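Local coordinates for activated BY transcription factor SSRB (PDB 2WNW), which is a glycosyl hydrolase family 30 protein with a TIM-barrel domain and a beta-sandwich domain, activated by the transcription factor SsrB, at residues A141-N153 with L162-I174. Sequence-based numbering, arbitrary orientation.
Sequences ASPWSPPAFMKTN and LRRECYADWADII
Lys-151 and Leu-162 form a single backbone bridge, their CA atoms 4.5 Å apart, and beside it Arg-163 N donates an almost straight hydrogen bond (178°) to Met-150 O. The side chain of Arg-163 adds a second grip one residue back. Its NH2 bonds to Phe-149 O at 2.8 Å, and NE reaches the same oxygen only weakly. A bend at chi3 (-73°) brings the guanidinium to that carbonyl, which lies at its edge. Its NH1 makes a salt bridge to Glu-165 OE1 at 2.6 Å, and Cys-166 SG lies over one guanidinium face, toward the rim.

These segments are part of the beta-alpha connection of the TIM barrel that follows strand 138-143. After the strand the chain runs through Pro-146, Pro-147 and the 3-10 turn 148-150, then a loop, before it returns as helix 167-183. Trp-170 lies between the prolines and the helix. Its CG is anti to the backbone N (chi1 -179°), which carries the indole toward the prolines. Pro-146 lies over one face, with its CA 3.6 Å from the centroid of the six-membered ring, a CH-pi contact. Ile-174 CD1 covers the opposite face. Pro-143 CB meets the ring edge at CZ2, 3.6 Å away. Pro-147 CD approaches CZ3 obliquely.

The side chain of Met-150, extended beyond CG, runs along the first turns of the helix. Its CG touches Cys-166 SG, at the N-cap position, and its SD passes Trp-170 CB. CE and Ile-173 CD1 meet tip to tip, closer than usual for two carbons, so the exact spacing is doubtful. Leu-109 of helix 106-110 also touches Met-150 and Asp-169.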
loop_
_atom_site.group_PDB
_atom_site.type_symbol
_atom_site.label_atom_id
_atom_site.label_comp_id
_atom_site.label_asym_id
_atom_site.label_seq_id
_atom_site.Cartn_x
_atom_site.Cartn_y
_atom_site.Cartn_z
ATOM N N ALA A 141 11.789 -26.585 7.151
ATOM C CA ALA A 141 12.156 -26.945 8.517
ATOM C C ALA A 141 12.940 -25.799 9.139
ATOM O O ALA A 141 13.793 -25.196 8.484
ATOM C CB ALA A 141 12.990 -28.228 8.523
ATOM N N SER A 142 12.634 -25.495 10.399
ATOM C CA SER A 142 13.288 -24.414 11.134
ATOM C C SER A 142 13.567 -24.841 12.570
ATOM O O SER A 142 12.748 -25.517 13.189
ATOM C CB SER A 142 12.390 -23.169 11.192
ATOM O OG SER A 142 12.007 -22.722 9.906
ATOM N N PRO A 143 14.727 -24.445 13.119
ATOM C CA PRO A 143 15.058 -24.809 14.498
ATOM C C PRO A 143 14.646 -23.690 15.452
ATOM O O PRO A 143 14.661 -22.518 15.086
ATOM C CB PRO A 143 16.585 -24.955 14.480
ATOM C CG PRO A 143 16.999 -24.766 13.027
ATOM C CD PRO A 143 15.914 -23.934 12.419
ATOM N N TRP A 144 14.269 -24.061 16.669
ATOM C CA TRP A 144 13.925 -23.088 17.688
ATOM C C TRP A 144 15.148 -23.024 18.612
ATOM O O TRP A 144 15.420 -22.001 19.241
ATOM C CB TRP A 144 12.683 -23.535 18.464
ATOM C CG TRP A 144 11.386 -22.913 17.983
ATOM C CD1 TRP A 144 10.582 -22.062 18.686
ATOM C CD2 TRP A 144 10.734 -23.123 16.719
ATOM N NE1 TRP A 144 9.471 -21.732 17.946
ATOM C CE2 TRP A 144 9.537 -22.368 16.736
ATOM C CE3 TRP A 144 11.042 -23.874 15.576
ATOM C CZ2 TRP A 144 8.646 -22.342 15.652
ATOM C CZ3 TRP A 144 10.153 -23.849 14.495
ATOM C CH2 TRP A 144 8.969 -23.087 14.545
ATOM N N SER A 145 15.894 -24.124 18.683
ATOM C CA SER A 145 17.096 -24.158 19.517
ATOM C C SER A 145 17.979 -25.385 19.341
ATOM O O SER A 145 17.486 -26.498 19.176
ATOM C CB SER A 145 16.728 -24.056 21.005
ATOM O OG SER A 145 17.887 -24.194 21.826
ATOM N N PRO A 146 19.308 -25.183 19.348
ATOM C CA PRO A 146 20.261 -26.289 19.211
ATOM C C PRO A 146 20.207 -27.029 20.550
ATOM O O PRO A 146 19.562 -26.557 21.491
ATOM C CB PRO A 146 21.604 -25.577 19.024
ATOM C CG PRO A 146 21.220 -24.260 18.395
ATOM C CD PRO A 146 19.986 -23.883 19.200
ATOM N N PRO A 147 20.873 -28.191 20.658
ATOM C CA PRO A 147 20.853 -28.933 21.926
ATOM C C PRO A 147 21.416 -28.037 23.032
ATOM O O PRO A 147 22.245 -27.169 22.760
ATOM C CB PRO A 147 21.758 -30.132 21.643
ATOM C CG PRO A 147 21.607 -30.331 20.151
ATOM C CD PRO A 147 21.642 -28.914 19.630
ATOM N N ALA A 148 20.976 -28.254 24.268
ATOM C CA ALA A 148 21.427 -27.443 25.394
ATOM C C ALA A 148 22.943 -27.330 25.551
ATOM O O ALA A 148 23.468 -26.226 25.703
ATOM C CB ALA A 148 20.813 -27.963 26.697
ATOM N N PHE A 149 23.650 -28.457 25.506
ATOM C CA PHE A 149 25.099 -28.426 25.686
ATOM C C PHE A 149 25.864 -27.665 24.609
ATOM O O PHE A 149 27.042 -27.359 24.788
ATOM C CB PHE A 149 25.674 -29.846 25.825
ATOM C CG PHE A 149 25.718 -30.628 24.542
ATOM C CD1 PHE A 149 24.577 -31.251 24.044
ATOM C CD2 PHE A 149 26.917 -30.766 23.842
ATOM C CE1 PHE A 149 24.627 -32.007 22.869
ATOM C CE2 PHE A 149 26.977 -31.517 22.667
ATOM C CZ PHE A 149 25.830 -32.140 22.181
ATOM N N MET A 150 25.200 -27.349 23.499
ATOM C CA MET A 150 25.847 -26.610 22.418
ATOM C C MET A 150 25.659 -25.101 22.564
ATOM O O MET A 150 26.138 -24.330 21.733
ATOM C CB MET A 150 25.291 -27.047 21.058
ATOM C CG MET A 150 25.680 -28.450 20.629
ATOM S SD MET A 150 25.338 -28.717 18.872
ATOM C CE MET A 150 25.616 -30.470 18.748
ATOM N N LYS A 151 24.976 -24.686 23.627
ATOM C CA LYS A 151 24.700 -23.271 23.851
ATOM C C LYS A 151 25.439 -22.651 25.032
ATOM O O LYS A 151 25.871 -23.343 25.957
ATOM C CB LYS A 151 23.191 -23.077 24.032
ATOM C CG LYS A 151 22.368 -23.684 22.901
ATOM C CD LYS A 151 20.879 -23.631 23.184
ATOM C CE LYS A 151 20.369 -22.200 23.268
ATOM N NZ LYS A 151 18.945 -22.177 23.700
ATOM N N THR A 152 25.570 -21.329 24.987
ATOM C CA THR A 152 26.252 -20.572 26.031
ATOM C C THR A 152 25.531 -20.624 27.374
ATOM O O THR A 152 26.150 -20.417 28.424
ATOM C CB THR A 152 26.402 -19.094 25.621
ATOM O OG1 THR A 152 25.113 -18.561 25.289
ATOM C CG2 THR A 152 27.319 -18.968 24.420
ATOM N N ASN A 153 24.229 -20.903 27.346
ATOM C CA ASN A 153 23.438 -20.961 28.574
ATOM C C ASN A 153 23.067 -22.381 29.001
ATOM O O ASN A 153 22.342 -22.571 29.979
ATOM C CB ASN A 153 22.163 -20.121 28.410
ATOM C CG ASN A 153 21.205 -20.707 27.391
ATOM O OD1 ASN A 153 21.626 -21.339 26.424
ATOM N ND2 ASN A 153 19.908 -20.490 27.598
ATOM N N LEU A 162 24.515 -20.175 20.151
ATOM C CA LEU A 162 25.218 -21.386 19.757
ATOM C C LEU A 162 26.697 -21.111 20.003
ATOM O O LEU A 162 27.213 -20.075 19.590
ATOM C CB LEU A 162 24.981 -21.671 18.267
ATOM C CG LEU A 162 25.695 -22.882 17.657
ATOM C CD1 LEU A 162 25.239 -24.148 18.354
ATOM C CD2 LEU A 162 25.391 -22.958 16.161
ATOM N N ARG A 163 27.378 -22.014 20.702
ATOM C CA ARG A 163 28.798 -21.808 20.954
ATOM C C ARG A 163 29.506 -21.844 19.609
ATOM O O ARG A 163 29.223 -22.704 18.776
ATOM C CB ARG A 163 29.349 -22.894 21.882
ATOM C CG ARG A 163 28.904 -22.739 23.327
ATOM C CD ARG A 163 29.685 -23.672 24.242
ATOM N NE ARG A 163 29.282 -25.065 24.094
ATOM C CZ ARG A 163 30.125 -26.079 23.916
ATOM N NH1 ARG A 163 31.431 -25.861 23.854
ATOM N NH2 ARG A 163 29.663 -27.317 23.819
ATOM N N ARG A 164 30.419 -20.906 19.393
ATOM C CA ARG A 164 31.131 -20.839 18.123
ATOM C C ARG A 164 31.778 -22.162 17.735
ATOM O O ARG A 164 31.820 -22.509 16.556
ATOM C CB ARG A 164 32.196 -19.739 18.162
ATOM C CG ARG A 164 32.957 -19.595 16.851
ATOM C CD ARG A 164 32.027 -19.198 15.706
ATOM N NE ARG A 164 32.626 -19.472 14.402
ATOM C CZ ARG A 164 32.109 -19.082 13.242
ATOM N NH1 ARG A 164 30.976 -18.394 13.215
ATOM N NH2 ARG A 164 32.725 -19.383 12.106
ATOM N N GLU A 165 32.269 -22.909 18.719
ATOM C CA GLU A 165 32.909 -24.183 18.423
ATOM C C GLU A 165 31.905 -25.294 18.113
ATOM O O GLU A 165 32.296 -26.435 17.856
ATOM C CB GLU A 165 33.832 -24.612 19.575
ATOM C CG GLU A 165 33.156 -24.864 20.916
ATOM C CD GLU A 165 32.987 -23.604 21.757
ATOM O OE1 GLU A 165 32.747 -23.743 22.977
ATOM O OE2 GLU A 165 33.087 -22.483 21.214
ATOM N N CYS A 166 30.614 -24.960 18.129
ATOM C CA CYS A 166 29.571 -25.942 17.836
ATOM C C CYS A 166 28.826 -25.666 16.532
ATOM O O CYS A 166 27.831 -26.330 16.233
ATOM C CB CYS A 166 28.558 -26.010 18.983
ATOM S SG CYS A 166 29.240 -26.647 20.528
ATOM N N TYR A 167 29.296 -24.696 15.753
ATOM C CA TYR A 167 28.632 -24.382 14.491
ATOM C C TYR A 167 28.636 -25.586 13.557
ATOM O O TYR A 167 27.603 -25.946 12.991
ATOM C CB TYR A 167 29.299 -23.179 13.813
ATOM C CG TYR A 167 28.733 -21.839 14.247
ATOM C CD1 TYR A 167 28.549 -21.539 15.598
ATOM C CD2 TYR A 167 28.399 -20.864 13.305
ATOM C CE1 TYR A 167 28.048 -20.299 16.003
ATOM C CE2 TYR A 167 27.899 -19.621 13.697
ATOM C CZ TYR A 167 27.728 -19.343 15.045
ATOM O OH TYR A 167 27.259 -18.108 15.435
ATOM N N ALA A 168 29.797 -26.213 13.396
ATOM C CA ALA A 168 29.905 -27.379 12.529
ATOM C C ALA A 168 29.031 -28.524 13.034
ATOM O O ALA A 168 28.333 -29.181 12.255
ATOM C CB ALA A 168 31.358 -27.830 12.438
ATOM N N ASP A 169 29.066 -28.764 14.343
ATOM C CA ASP A 169 28.281 -29.845 14.927
ATOM C C ASP A 169 26.774 -29.647 14.774
ATOM O O ASP A 169 26.043 -30.605 14.524
ATOM C CB ASP A 169 28.631 -30.019 16.410
ATOM C CG ASP A 169 30.076 -30.442 16.626
ATOM O OD1 ASP A 169 30.542 -31.356 15.917
ATOM O OD2 ASP A 169 30.741 -29.869 17.514
ATOM N N TRP A 170 26.308 -28.410 14.927
ATOM C CA TRP A 170 24.877 -28.127 14.797
ATOM C C TRP A 170 24.481 -28.317 13.333
ATOM O O TRP A 170 23.435 -28.892 13.032
ATOM C CB TRP A 170 24.577 -26.691 15.248
ATOM C CG TRP A 170 23.117 -26.267 15.184
ATOM C CD1 TRP A 170 22.648 -25.032 14.822
ATOM C CD2 TRP A 170 21.957 -27.045 15.539
ATOM N NE1 TRP A 170 21.279 -24.991 14.927
ATOM C CE2 TRP A 170 20.827 -26.209 15.364
ATOM C CE3 TRP A 170 21.762 -28.361 15.986
ATOM C CZ2 TRP A 170 19.520 -26.644 15.622
ATOM C CZ3 TRP A 170 20.458 -28.796 16.243
ATOM C CH2 TRP A 170 19.356 -27.937 16.061
ATOM N N ALA A 171 25.325 -27.840 12.422
ATOM C CA ALA A 171 25.041 -27.993 11.001
ATOM C C ALA A 171 24.969 -29.481 10.657
ATOM O O ALA A 171 24.110 -29.901 9.881
ATOM C CB ALA A 171 26.116 -27.311 10.169
ATOM N N ASP A 172 25.866 -30.279 11.238
ATOM C CA ASP A 172 25.871 -31.716 10.978
ATOM C C ASP A 172 24.596 -32.381 11.492
ATOM O O ASP A 172 24.090 -33.315 10.875
ATOM C CB ASP A 172 27.092 -32.396 11.617
ATOM C CG ASP A 172 28.384 -32.093 10.882
ATOM O OD1 ASP A 172 28.326 -31.757 9.679
ATOM O OD2 ASP A 172 29.461 -32.210 11.506
ATOM N N ILE A 173 24.086 -31.911 12.627
ATOM C CA ILE A 173 22.856 -32.476 13.173
ATOM C C ILE A 173 21.697 -32.187 12.227
ATOM O O ILE A 173 20.858 -33.055 11.982
ATOM C CB ILE A 173 22.520 -31.886 14.556
ATOM C CG1 ILE A 173 23.537 -32.379 15.587
ATOM C CG2 ILE A 173 21.097 -32.280 14.966
ATOM C CD1 ILE A 173 23.282 -31.864 16.975
ATOM N N ILE A 174 21.656 -30.964 11.701
ATOM C CA ILE A 174 20.595 -30.576 10.774
ATOM C C ILE A 174 20.639 -31.452 9.525
ATOM O O ILE A 174 19.600 -31.831 8.993
ATOM C CB ILE A 174 20.708 -29.081 10.388
ATOM C CG1 ILE A 174 20.404 -28.214 11.614
ATOM C CG2 ILE A 174 19.737 -28.752 9.262
ATOM C CD1 ILE A 174 20.634 -26.727 11.406
#